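Local coordinates for epidermal growth factor receptor pathway substrate 8-like protein 1 (Mus musculus, PDB 2CY5) that probably binds peptide motifs of partner proteins through a phosphotyrosine-binding domain in growth factor receptor signalling, at residues Val13-Thr18 and His110-Leu115. Numbering follows the deposited sequence.
Sequences VNHLVT and HFFQGL
The hydroxyl OG1 of Thr18 is gripped by two histidines through hydrogen bonds. His110 ND1 is bonded to Thr18 OG1 at 2.8 Å, and the oxygen sits at the edge of that ring, near its plane. His15 NE2 makes a second hydrogen bond to the same Thr18 OG1 at 2.9 Å. With CG anti to the backbone N (chi1 168°), the His15 ring leans forward along its own strand to Thr18. The edge of the His15 ring also points at the face of Phe112 in an offset edge-to-face pair, planes at 76°. Val13 CG2 packs on Phe112 CD2 of the same ring. The strands run antiparallel, with a classic beta bulge where Leu16 and Val17 both face Phe111. Leu16 N donates to Phe111 O at 2.8 Å, while the bond from Val17 N to that oxygen is weak. The other sheet face carries an amide pair: Asn14 ND2 donates almost straight to Gln113 OE1 (3.0 Å). There Val17 CG1 meets the ring edge of Phe111, and helix 30-42 packs on both residues. This contact joins the first and last strands of the PTB domain's PH-like sheet. A single hydroxyl linking two rings should help to set their rotation, and it probably couples the proton positions of both histidines.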
# COMPACT_ATOMS: atom_id res chain seq x y z
N VAL A 13 17.77 -2.42 6.80
CA VAL A 13 17.75 -3.09 5.52
C VAL A 13 17.63 -1.98 4.46
O VAL A 13 17.33 -0.85 4.82
CB VAL A 13 16.44 -3.99 5.39
CG1 VAL A 13 16.45 -5.07 6.48
CG2 VAL A 13 15.24 -3.10 5.50
N ASN A 14 17.72 -2.38 3.21
CA ASN A 14 17.43 -1.46 2.09
C ASN A 14 16.17 -1.99 1.43
O ASN A 14 16.14 -3.10 0.88
CB ASN A 14 18.58 -1.59 1.03
CG ASN A 14 19.85 -0.80 1.48
OD1 ASN A 14 19.76 0.07 2.20
ND2 ASN A 14 20.97 -1.19 1.05
N HIS A 15 15.17 -1.17 1.36
CA HIS A 15 13.98 -1.65 0.61
C HIS A 15 14.34 -1.56 -0.87
O HIS A 15 14.93 -0.53 -1.31
CB HIS A 15 12.84 -0.68 0.98
CG HIS A 15 11.67 -0.88 0.07
ND1 HIS A 15 11.45 -0.13 -1.09
CD2 HIS A 15 10.66 -1.80 0.11
CE1 HIS A 15 10.37 -0.59 -1.72
NE2 HIS A 15 9.87 -1.60 -1.01
N LEU A 16 14.05 -2.54 -1.68
CA LEU A 16 14.39 -2.45 -3.08
C LEU A 16 13.12 -2.14 -3.92
O LEU A 16 13.20 -1.28 -4.73
CB LEU A 16 14.92 -3.75 -3.60
CG LEU A 16 16.23 -4.14 -2.81
CD1 LEU A 16 16.79 -5.46 -3.50
CD2 LEU A 16 17.27 -3.01 -3.06
N VAL A 17 12.01 -2.88 -3.75
CA VAL A 17 10.80 -2.63 -4.61
C VAL A 17 9.58 -3.33 -3.93
O VAL A 17 9.76 -4.25 -3.08
CB VAL A 17 11.05 -3.38 -6.04
CG1 VAL A 17 10.74 -4.89 -5.99
CG2 VAL A 17 10.08 -2.74 -7.04
N THR A 18 8.36 -2.79 -4.15
CA THR A 18 7.13 -3.40 -3.74
C THR A 18 6.29 -3.43 -5.04
O THR A 18 6.21 -2.36 -5.76
CB THR A 18 6.48 -2.56 -2.76
OG1 THR A 18 7.22 -2.55 -1.52
CG2 THR A 18 5.03 -3.11 -2.50
N HIS A 110 7.09 -7.56 -1.38
CA HIS A 110 8.06 -6.54 -0.98
C HIS A 110 9.52 -7.25 -0.97
O HIS A 110 9.69 -8.37 -0.40
CB HIS A 110 7.80 -6.08 0.40
CG HIS A 110 6.42 -5.52 0.65
ND1 HIS A 110 6.11 -4.20 0.41
CD2 HIS A 110 5.27 -6.11 1.10
CE1 HIS A 110 4.81 -4.01 0.67
NE2 HIS A 110 4.28 -5.15 1.07
N PHE A 111 10.51 -6.63 -1.60
CA PHE A 111 11.88 -7.17 -1.56
C PHE A 111 12.77 -6.19 -0.80
O PHE A 111 12.77 -4.92 -1.06
CB PHE A 111 12.45 -7.30 -2.97
CG PHE A 111 12.16 -8.58 -3.64
CD1 PHE A 111 12.82 -9.72 -3.30
CD2 PHE A 111 11.25 -8.61 -4.70
CE1 PHE A 111 12.63 -10.91 -4.00
CE2 PHE A 111 11.02 -9.80 -5.44
CZ PHE A 111 11.73 -10.99 -5.12
N PHE A 112 13.62 -6.79 0.09
CA PHE A 112 14.60 -6.02 0.90
C PHE A 112 15.93 -6.68 0.80
O PHE A 112 16.03 -7.88 0.59
CB PHE A 112 14.19 -5.93 2.38
CG PHE A 112 12.81 -5.38 2.59
CD1 PHE A 112 11.67 -6.24 2.56
CD2 PHE A 112 12.62 -4.08 2.94
CE1 PHE A 112 10.37 -5.79 2.91
CE2 PHE A 112 11.28 -3.55 3.31
CZ PHE A 112 10.16 -4.43 3.31
N GLN A 113 16.97 -5.86 0.83
CA GLN A 113 18.38 -6.34 0.72
C GLN A 113 18.83 -6.30 2.14
O GLN A 113 18.62 -5.34 2.86
CB GLN A 113 19.20 -5.33 0.02
CG GLN A 113 20.56 -5.72 -0.21
CD GLN A 113 21.18 -4.71 -1.12
OE1 GLN A 113 21.10 -3.44 -0.93
NE2 GLN A 113 21.81 -5.24 -2.14
N GLY A 114 19.47 -7.34 2.62
CA GLY A 114 19.82 -7.27 4.03
C GLY A 114 21.21 -6.62 4.02
O GLY A 114 21.83 -6.60 2.94
N LEU A 115 21.67 -6.05 5.14
CA LEU A 115 23.03 -5.55 5.16
C LEU A 115 23.93 -6.57 5.95
O LEU A 115 24.06 -7.76 5.62
CB LEU A 115 23.00 -4.23 5.84
CG LEU A 115 21.91 -3.35 5.08
CD1 LEU A 115 21.59 -2.03 5.78
CD2 LEU A 115 22.59 -3.07 3.68